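Local coordinates for DUF4973 domain-containing protein (Bacteroides thetaiotaomicron, PDB 4QNI) that is of unknown function but is a two-domain predicted lipoprotein that probably acts as an auxiliary nutrient-binding protein, at residues G23-Y31 with A161-N169; H72-N81 with Y92-G100. One frame throughout, in Å; residues are numbered along the deposited sequence.

Contact 1. Residues G23-Y31 with A161-N169; sequences GVTNIYVPY and AILRIFPFN. With EDO (1,2-ethanediol), chain I.
Tyr28 and Phe166 lie side by side and point the same way, their ring planes 24° apart but slid so far that they barely overlap: Phe166 CD2 sits over one face of the tyrosine, toward the rim, and Tyr28 CE1 rests 3.6 Å from Phe166 CB. Asn26 CG lies in plane at the edge of the Phe166 ring, and Asn26 OD1 is 3.3 Å from Arg164 CB. A water bridges that same oxygen to Arg164 NH1, while Phe166 CZ lies over the centre of the guanidinium face. Further along, the Phe168 ring has Pro30 CA over one face, a CH-pi contact 3.8 Å from the ring centroid; chi1 of 64° tucks its CG between backbone N and carbonyl carbon and brings the ring across to Pro30. The backbones of 24-30 and 161-168 form a parallel pair in the mixed sheet of the N-terminal domain, whose sequence family belongs to the E-set clan; seven hydrogen bonds run from Thr25 N to Ile162 O (2.8 Å) as far as Tyr31 N to Phe168 O (2.8 Å). On the opposite face Ile27 CG1 meets Leu163 CD2 at 3.8 Å, and Val29 CG2 meets Ile165 CG2 at 3.9 Å. Strand 47-56 packs against this face through Tyr50 and Leu52, and strand 135-142 continues the sheet beyond 161-168, antiparallel to it. On the aromatic face Trp333 stacks on Tyr28 and also meets Phe168, and Glu225 holds Arg164 NH2 in a salt bridge. At the far end an ethanediol, probably from the crystallisation liquor, makes a weak hydrogen bond to Phe168 O.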
loop_
_atom_site.group_PDB
_atom_site.type_symbol
_atom_site.label_atom_id
_atom_site.label_comp_id
_atom_site.label_asym_id
_atom_site.label_seq_id
_atom_site.Cartn_x
_atom_site.Cartn_y
_atom_site.Cartn_z
ATOM N N GLY A 23 -15.333 -4.846 -4.572
ATOM C CA GLY A 23 -16.218 -5.753 -5.289
ATOM C C GLY A 23 -17.268 -5.117 -6.166
ATOM O O GLY A 23 -17.563 -5.671 -7.231
ATOM N N VAL A 24 -17.866 -3.978 -5.732
ATOM C CA VAL A 24 -18.908 -3.296 -6.522
ATOM C C VAL A 24 -18.257 -2.347 -7.546
ATOM O O VAL A 24 -17.472 -1.484 -7.158
ATOM C CB VAL A 24 -19.933 -2.548 -5.622
ATOM C CG1 VAL A 24 -20.726 -1.524 -6.403
ATOM C CG2 VAL A 24 -20.871 -3.511 -4.907
ATOM N N THR A 25 -18.593 -2.515 -8.842
ATOM C CA THR A 25 -18.160 -1.653 -9.948
ATOM C C THR A 25 -19.321 -0.728 -10.309
ATOM O O THR A 25 -20.428 -1.189 -10.543
ATOM C CB THR A 25 -17.710 -2.471 -11.171
ATOM O OG1 THR A 25 -16.742 -3.429 -10.772
ATOM C CG2 THR A 25 -17.150 -1.605 -12.279
ATOM N N ASN A 26 -19.047 0.565 -10.382
ATOM C CA ASN A 26 -20.023 1.576 -10.712
ATOM C C ASN A 26 -20.072 1.734 -12.223
ATOM O O ASN A 26 -19.050 1.949 -12.856
ATOM C CB ASN A 26 -19.680 2.888 -9.991
ATOM C CG ASN A 26 -20.047 2.928 -8.515
ATOM O OD1 ASN A 26 -20.719 2.059 -7.959
ATOM N ND2 ASN A 26 -19.620 3.962 -7.830
ATOM N N ILE A 27 -21.258 1.565 -12.807
ATOM C CA ILE A 27 -21.489 1.625 -14.244
ATOM C C ILE A 27 -22.549 2.682 -14.509
ATOM O O ILE A 27 -23.661 2.592 -13.973
ATOM C CB ILE A 27 -21.933 0.212 -14.723
ATOM C CG1 ILE A 27 -20.830 -0.855 -14.573
ATOM C CG2 ILE A 27 -22.541 0.216 -16.103
ATOM C CD1 ILE A 27 -19.561 -0.570 -15.203
ATOM N N TYR A 28 -22.235 3.631 -15.375
ATOM C CA TYR A 28 -23.131 4.717 -15.729
ATOM C C TYR A 28 -23.709 4.431 -17.094
ATOM O O TYR A 28 -22.982 4.221 -18.068
ATOM C CB TYR A 28 -22.386 6.072 -15.658
ATOM C CG TYR A 28 -22.184 6.547 -14.232
ATOM C CD1 TYR A 28 -23.113 7.389 -13.618
ATOM C CD2 TYR A 28 -21.076 6.136 -13.484
ATOM C CE1 TYR A 28 -22.946 7.813 -12.296
ATOM C CE2 TYR A 28 -20.890 6.568 -12.169
ATOM C CZ TYR A 28 -21.839 7.388 -11.571
ATOM O OH TYR A 28 -21.690 7.822 -10.270
ATOM N N VAL A 29 -25.032 4.359 -17.136
ATOM C CA VAL A 29 -25.829 3.994 -18.308
ATOM C C VAL A 29 -26.806 5.150 -18.606
ATOM O O VAL A 29 -27.490 5.579 -17.686
ATOM C CB VAL A 29 -26.607 2.652 -18.071
ATOM C CG1 VAL A 29 -27.277 2.172 -19.349
ATOM C CG2 VAL A 29 -25.727 1.563 -17.470
ATOM N N PRO A 30 -26.908 5.686 -19.838
ATOM C CA PRO A 30 -27.874 6.781 -20.051
ATOM C C PRO A 30 -29.275 6.276 -19.753
ATOM O O PRO A 30 -29.562 5.126 -20.072
ATOM C CB PRO A 30 -27.692 7.179 -21.526
ATOM C CG PRO A 30 -26.938 6.110 -22.138
ATOM C CD PRO A 30 -26.190 5.337 -21.077
ATOM N N TYR A 31 -30.112 7.095 -19.065
ATOM C CA TYR A 31 -31.478 6.700 -18.718
ATOM C C TYR A 31 -32.224 6.341 -20.009
ATOM O O TYR A 31 -32.909 5.324 -20.062
ATOM C CB TYR A 31 -32.174 7.788 -17.913
ATOM C CG TYR A 31 -33.651 7.530 -17.722
ATOM C CD1 TYR A 31 -34.105 6.644 -16.747
ATOM C CD2 TYR A 31 -34.601 8.180 -18.513
ATOM C CE1 TYR A 31 -35.468 6.391 -16.577
ATOM C CE2 TYR A 31 -35.962 7.937 -18.348
ATOM C CZ TYR A 31 -36.391 7.045 -17.375
ATOM O OH TYR A 31 -37.733 6.816 -17.181
ATOM N N ALA A 161 -18.634 -9.851 -11.869
ATOM C CA ALA A 161 -18.934 -8.438 -12.025
ATOM C C ALA A 161 -20.204 -8.067 -11.215
ATOM O O ALA A 161 -21.307 -8.509 -11.554
ATOM C CB ALA A 161 -19.122 -8.103 -13.513
ATOM N N ILE A 162 -20.034 -7.279 -10.139
ATOM C CA ILE A 162 -21.121 -6.784 -9.309
ATOM C C ILE A 162 -21.291 -5.337 -9.742
ATOM O O ILE A 162 -20.496 -4.479 -9.358
ATOM C CB ILE A 162 -20.825 -6.984 -7.802
ATOM C CG1 ILE A 162 -20.471 -8.449 -7.437
ATOM C CG2 ILE A 162 -21.946 -6.453 -6.923
ATOM C CD1 ILE A 162 -21.394 -9.638 -7.996
ATOM N N LEU A 163 -22.263 -5.089 -10.657
ATOM C CA LEU A 163 -22.406 -3.772 -11.266
ATOM C C LEU A 163 -23.471 -2.888 -10.625
ATOM O O LEU A 163 -24.668 -3.129 -10.774
ATOM C CB LEU A 163 -22.645 -3.845 -12.795
ATOM C CG LEU A 163 -21.822 -4.869 -13.617
ATOM C CD1 LEU A 163 -22.423 -5.074 -15.007
ATOM C CD2 LEU A 163 -20.322 -4.505 -13.664
ATOM N N ARG A 164 -23.017 -1.840 -9.929
ATOM C CA ARG A 164 -23.907 -0.827 -9.399
ATOM C C ARG A 164 -24.306 0.014 -10.586
ATOM O O ARG A 164 -23.449 0.701 -11.180
ATOM C CB ARG A 164 -23.256 0.021 -8.289
ATOM C CG ARG A 164 -24.150 1.174 -7.823
ATOM C CD ARG A 164 -25.163 0.726 -6.787
ATOM N NE ARG A 164 -26.091 1.792 -6.404
ATOM C CZ ARG A 164 -25.925 2.626 -5.378
ATOM N NH1 ARG A 164 -24.814 2.593 -4.659
ATOM N NH2 ARG A 164 -26.852 3.525 -5.092
ATOM N N ILE A 165 -25.566 -0.146 -11.012
ATOM C CA ILE A 165 -26.033 0.565 -12.191
ATOM C C ILE A 165 -26.561 1.909 -11.830
ATOM O O ILE A 165 -27.507 2.026 -11.026
ATOM C CB ILE A 165 -27.117 -0.236 -12.969
ATOM C CG1 ILE A 165 -26.639 -1.679 -13.326
ATOM C CG2 ILE A 165 -27.623 0.555 -14.184
ATOM C CD1 ILE A 165 -25.437 -1.776 -14.164
ATOM N N PHE A 166 -25.988 2.922 -12.456
ATOM C CA PHE A 166 -26.525 4.271 -12.335
ATOM C C PHE A 166 -27.075 4.758 -13.676
ATOM O O PHE A 166 -26.281 5.132 -14.543
ATOM C CB PHE A 166 -25.489 5.295 -11.826
ATOM C CG PHE A 166 -25.085 5.136 -10.391
ATOM C CD1 PHE A 166 -25.982 5.418 -9.363
ATOM C CD2 PHE A 166 -23.815 4.688 -10.058
ATOM C CE1 PHE A 166 -25.605 5.259 -8.025
ATOM C CE2 PHE A 166 -23.442 4.543 -8.722
ATOM C CZ PHE A 166 -24.341 4.818 -7.720
ATOM N N PRO A 167 -28.405 4.818 -13.870
ATOM C CA PRO A 167 -28.919 5.570 -15.026
ATOM C C PRO A 167 -28.499 7.039 -14.899
ATOM O O PRO A 167 -28.351 7.551 -13.782
ATOM C CB PRO A 167 -30.446 5.469 -14.886
ATOM C CG PRO A 167 -30.687 4.509 -13.808
ATOM C CD PRO A 167 -29.492 4.470 -12.942
ATOM N N PHE A 168 -28.296 7.723 -16.001
ATOM C CA PHE A 168 -28.012 9.143 -15.877
ATOM C C PHE A 168 -28.827 9.917 -16.876
ATOM O O PHE A 168 -29.037 9.442 -17.988
ATOM C CB PHE A 168 -26.516 9.478 -16.002
ATOM C CG PHE A 168 -25.854 9.194 -17.328
ATOM C CD1 PHE A 168 -25.827 10.159 -18.337
ATOM C CD2 PHE A 168 -25.193 7.985 -17.548
ATOM C CE1 PHE A 168 -25.194 9.897 -19.559
ATOM C CE2 PHE A 168 -24.534 7.738 -18.763
ATOM C CZ PHE A 168 -24.527 8.700 -19.747
ATOM N N ASN A 169 -29.275 11.109 -16.479
ATOM C CA ASN A 169 -29.937 12.056 -17.353
ATOM C C ASN A 169 -29.009 13.294 -17.378
ATOM O O ASN A 169 -27.870 13.202 -16.900
ATOM C CB ASN A 169 -31.383 12.339 -16.888
ATOM C CG ASN A 169 -31.511 12.972 -15.515
ATOM O OD1 ASN A 169 -30.552 13.489 -14.942
ATOM N ND2 ASN A 169 -32.694 12.897 -14.930
HETATM C C1 EDO I . -31.755 10.929 -21.445
HETATM O O1 EDO I . -32.307 11.970 -20.653
HETATM C C2 EDO I . -30.647 10.133 -20.702
HETATM O O2 EDO I . -29.368 10.775 -20.796
HETATM O O HOH W 1 -17.191 -5.941 -9.820
HETATM O O HOH W 2 -21.839 2.035 -5.076
#

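Contact 2. Residues H72-N81 with Y92-G100; sequences HDADTLNILN and YYEDMGAEG
The His72 imidazole is sandwiched between backbone atoms: Gly97 O lies over the centre of one face, 3.5 Å above the plane, and Ala74 N over the opposite one, while the Asp95 carboxylate meets its edge. There His72 NE2 donates to Asp95 OD1 at 2.6 Å, close to the ring plane and on the syn lone pair of the oxygen, with the two flat groups turned apart by a moderate tilt. The CG of His72 is anti to its backbone N (chi1 -177°), which carries the ring out to meet a carboxylate arriving from the opposite direction. At the other end, the Asn81 amide stacks on the Tyr92 ring with planes 2° apart, and Asn81 CB sits over the centre of that face, 3.6 Å from the centroid. The same amide grips the backbone of Tyr93 twice: Asn81 OD1 accepts from Tyr93 N at 2.7 Å, and Asn81 ND2 donates to Tyr93 O at 2.9 Å, in the carbonyl plane and on a lone pair. Between these polar ends the helix supplies leucines, Leu77 CD1 touching Tyr93 CB at 3.8 Å and Leu80 CD2 touching Tyr93 CD2 at 3.5 Å. The 74-81 part of the helix runs nearly antiparallel to the short strand 93-95, at 161°. Asp73 is its N-cap, accepting from Thr76 N, and a type I turn from Asp95 to Ala98 brings Gly97 to the imidazole. Strand 93-95 belongs to the mixed sheet, parallel to 135-142, and the contact lays the helix against it. Asn81, with an acceptor and a donor on one amide, ties the helix to the N-H and C=O of Tyr93; at the His72 end, the carboxylate against NE2 would be expected to raise the imidazole's proton affinity.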
loop_
_atom_site.group_PDB
_atom_site.type_symbol
_atom_site.label_atom_id
_atom_site.label_comp_id
_atom_site.label_asym_id
_atom_site.label_seq_id
_atom_site.Cartn_x
_atom_site.Cartn_y
_atom_site.Cartn_z
ATOM N N HIS A 72 -26.446 -14.990 -13.924
ATOM C CA HIS A 72 -26.817 -14.213 -12.750
ATOM C C HIS A 72 -26.048 -14.802 -11.567
ATOM O O HIS A 72 -25.889 -16.016 -11.514
ATOM C CB HIS A 72 -28.348 -14.287 -12.540
ATOM C CG HIS A 72 -28.850 -13.464 -11.395
ATOM N ND1 HIS A 72 -29.820 -13.948 -10.525
ATOM C CD2 HIS A 72 -28.500 -12.215 -11.004
ATOM C CE1 HIS A 72 -29.997 -13.009 -9.621
ATOM N NE2 HIS A 72 -29.222 -11.948 -9.864
ATOM N N ASP A 73 -25.470 -13.951 -10.700
ATOM C CA ASP A 73 -24.679 -14.415 -9.565
ATOM C C ASP A 73 -25.190 -13.771 -8.255
ATOM O O ASP A 73 -24.515 -12.945 -7.646
ATOM C CB ASP A 73 -23.181 -14.114 -9.804
ATOM C CG ASP A 73 -22.226 -14.756 -8.800
ATOM O OD1 ASP A 73 -22.707 -15.486 -7.880
ATOM O OD2 ASP A 73 -21.016 -14.512 -8.908
ATOM N N ALA A 74 -26.377 -14.181 -7.819
ATOM C CA ALA A 74 -26.998 -13.692 -6.586
ATOM C C ALA A 74 -26.167 -14.087 -5.344
ATOM O O ALA A 74 -26.133 -13.332 -4.374
ATOM C CB ALA A 74 -28.418 -14.221 -6.478
ATOM N N ASP A 75 -25.428 -15.205 -5.428
ATOM C CA ASP A 75 -24.567 -15.725 -4.347
ATOM C C ASP A 75 -23.499 -14.757 -3.944
ATOM O O ASP A 75 -23.423 -14.431 -2.770
ATOM C CB ASP A 75 -23.904 -17.062 -4.728
ATOM C CG ASP A 75 -24.806 -18.260 -4.656
ATOM O OD1 ASP A 75 -25.631 -18.329 -3.714
ATOM O OD2 ASP A 75 -24.654 -19.161 -5.508
ATOM N N THR A 76 -22.692 -14.270 -4.903
ATOM C CA THR A 76 -21.619 -13.304 -4.629
ATOM C C THR A 76 -22.210 -12.005 -4.044
ATOM O O THR A 76 -21.632 -11.439 -3.120
ATOM C CB THR A 76 -20.804 -13.061 -5.906
ATOM O OG1 THR A 76 -20.303 -14.318 -6.361
ATOM C CG2 THR A 76 -19.638 -12.107 -5.697
ATOM N N LEU A 77 -23.358 -11.550 -4.565
ATOM C CA LEU A 77 -24.014 -10.353 -4.048
ATOM C C LEU A 77 -24.432 -10.586 -2.592
ATOM O O LEU A 77 -24.193 -9.722 -1.747
ATOM C CB LEU A 77 -25.231 -9.968 -4.926
ATOM C CG LEU A 77 -26.041 -8.741 -4.497
ATOM C CD1 LEU A 77 -25.157 -7.517 -4.300
ATOM C CD2 LEU A 77 -27.130 -8.438 -5.502
ATOM N N ASN A 78 -25.024 -11.763 -2.291
ATOM C CA ASN A 78 -25.414 -12.095 -0.916
ATOM C C ASN A 78 -24.228 -12.063 0.050
ATOM O O ASN A 78 -24.339 -11.424 1.091
ATOM C CB ASN A 78 -26.093 -13.443 -0.855
ATOM C CG ASN A 78 -27.481 -13.410 -1.446
ATOM O OD1 ASN A 78 -28.085 -12.350 -1.624
ATOM N ND2 ASN A 78 -28.001 -14.569 -1.791
ATOM N N ILE A 79 -23.088 -12.713 -0.306
ATOM C CA ILE A 79 -21.856 -12.704 0.515
ATOM C C ILE A 79 -21.423 -11.249 0.740
ATOM O O ILE A 79 -21.217 -10.840 1.884
ATOM C CB ILE A 79 -20.703 -13.541 -0.107
ATOM C CG1 ILE A 79 -21.113 -14.977 -0.506
ATOM C CG2 ILE A 79 -19.408 -13.487 0.722
ATOM C CD1 ILE A 79 -21.489 -15.848 0.560
ATOM N N LEU A 80 -21.358 -10.462 -0.355
ATOM C CA LEU A 80 -20.933 -9.077 -0.286
ATOM C C LEU A 80 -21.858 -8.282 0.635
ATOM O O LEU A 80 -21.351 -7.513 1.450
ATOM C CB LEU A 80 -20.851 -8.444 -1.692
ATOM C CG LEU A 80 -20.489 -6.938 -1.708
ATOM C CD1 LEU A 80 -19.403 -6.633 -2.690
ATOM C CD2 LEU A 80 -21.675 -6.130 -1.984
ATOM N N ASN A 81 -23.195 -8.441 0.501
ATOM C CA ASN A 81 -24.145 -7.716 1.360
ATOM C C ASN A 81 -23.950 -8.063 2.848
ATOM O O ASN A 81 -23.916 -7.150 3.672
ATOM C CB ASN A 81 -25.595 -7.981 0.951
ATOM C CG ASN A 81 -26.084 -7.085 -0.146
ATOM O OD1 ASN A 81 -25.717 -5.911 -0.227
ATOM N ND2 ASN A 81 -26.936 -7.619 -1.013
ATOM N N TYR A 92 -28.610 -3.039 2.105
ATOM C CA TYR A 92 -28.115 -4.022 1.126
ATOM C C TYR A 92 -28.226 -3.529 -0.299
ATOM O O TYR A 92 -29.129 -2.758 -0.596
ATOM C CB TYR A 92 -28.917 -5.317 1.218
ATOM C CG TYR A 92 -28.551 -6.281 2.326
ATOM C CD1 TYR A 92 -27.687 -5.909 3.348
ATOM C CD2 TYR A 92 -29.070 -7.572 2.348
ATOM C CE1 TYR A 92 -27.345 -6.796 4.362
ATOM C CE2 TYR A 92 -28.720 -8.478 3.347
ATOM C CZ TYR A 92 -27.851 -8.088 4.348
ATOM O OH TYR A 92 -27.539 -8.981 5.340
ATOM N N TYR A 93 -27.324 -3.980 -1.182
ATOM C CA TYR A 93 -27.457 -3.744 -2.616
ATOM C C TYR A 93 -28.563 -4.662 -3.084
ATOM O O TYR A 93 -28.586 -5.836 -2.677
ATOM C CB TYR A 93 -26.143 -4.020 -3.363
ATOM C CG TYR A 93 -25.021 -3.092 -2.972
ATOM C CD1 TYR A 93 -24.984 -1.780 -3.434
ATOM C CD2 TYR A 93 -23.973 -3.533 -2.166
ATOM C CE1 TYR A 93 -23.948 -0.919 -3.084
ATOM C CE2 TYR A 93 -22.924 -2.679 -1.812
ATOM C CZ TYR A 93 -22.912 -1.374 -2.281
ATOM O OH TYR A 93 -21.908 -0.500 -1.925
ATOM N N GLU A 94 -29.530 -4.139 -3.825
ATOM C CA GLU A 94 -30.656 -4.958 -4.265
ATOM C C GLU A 94 -30.345 -5.585 -5.596
ATOM O O GLU A 94 -29.716 -4.996 -6.454
ATOM C CB GLU A 94 -31.970 -4.168 -4.317
ATOM C CG GLU A 94 -32.520 -3.799 -2.949
ATOM C CD GLU A 94 -32.951 -4.936 -2.034
ATOM O OE1 GLU A 94 -33.572 -5.914 -2.516
ATOM O OE2 GLU A 94 -32.695 -4.822 -0.813
ATOM N N ASP A 95 -30.760 -6.817 -5.733
ATOM C CA ASP A 95 -30.525 -7.661 -6.893
ATOM C C ASP A 95 -31.458 -7.310 -8.070
ATOM O O ASP A 95 -32.583 -7.778 -8.150
ATOM C CB ASP A 95 -30.725 -9.120 -6.464
ATOM C CG ASP A 95 -30.203 -10.131 -7.448
ATOM O OD1 ASP A 95 -29.873 -9.736 -8.581
ATOM O OD2 ASP A 95 -30.106 -11.325 -7.074
HETATM N N MSE A 96 -30.928 -6.561 -9.008
HETATM C CA MSE A 96 -31.596 -6.127 -10.234
HETATM C C MSE A 96 -31.902 -7.267 -11.186
HETATM O O MSE A 96 -32.824 -7.135 -11.994
HETATM C CB MSE A 96 -30.684 -5.147 -10.950
HETATM C CG MSE A 96 -31.411 -4.156 -11.769
HETATM SE SE MSE A 96 -30.058 -3.047 -12.544
HETATM C CE MSE A 96 -31.198 -1.632 -13.040
ATOM N N GLY A 97 -31.105 -8.339 -11.125
ATOM C CA GLY A 97 -31.278 -9.513 -11.976
ATOM C C GLY A 97 -32.154 -10.612 -11.402
ATOM O O GLY A 97 -32.272 -11.682 -12.002
ATOM N N ALA A 98 -32.817 -10.351 -10.260
ATOM C CA ALA A 98 -33.690 -11.335 -9.617
ATOM C C ALA A 98 -34.881 -11.714 -10.509
ATOM O O ALA A 98 -35.286 -10.936 -11.385
ATOM C CB ALA A 98 -34.180 -10.817 -8.265
ATOM N N GLU A 99 -35.405 -12.938 -10.286
ATOM C CA GLU A 99 -36.533 -13.553 -10.982
ATOM C C GLU A 99 -37.737 -12.633 -11.010
ATOM O O GLU A 99 -38.192 -12.198 -9.948
ATOM C CB GLU A 99 -36.912 -14.878 -10.279
ATOM C CG GLU A 99 -37.966 -15.729 -10.980
ATOM C CD GLU A 99 -37.619 -16.184 -12.385
ATOM O OE1 GLU A 99 -36.449 -16.565 -12.629
ATOM O OE2 GLU A 99 -38.513 -16.104 -13.255
ATOM N N GLY A 100 -38.216 -12.331 -12.216
ATOM C CA GLY A 100 -39.396 -11.501 -12.437
ATOM C C GLY A 100 -39.165 -10.025 -12.681
ATOM O O GLY A 100 -40.094 -9.333 -13.112
#

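Contacts 1 and 2 have centres about 14 Å apart and reach the same mixed sheet, where strand 135-142 runs between 161-168 and 93-95. Along the chain, both segments of contact 2 fall between those of contact 1. They touch at four places: Ile165 CG1 packs 3.8 Å from the selenium of Met96 (SE), Ile162 CD1 lies 3.8 Å from Thr76 CG2, Val24 CG2 lies 3.8 Å from Tyr93 CE2, and Arg164 NH1 approaches Tyr93 CE1 at 3.9 Å. The centre of contact 1 is about 7 Å from the centre of the chain and that of contact 2 about 17 Å, where the side chains of Asp75 and Asn78 hydrogen-bond to Asn117 of the third subunit.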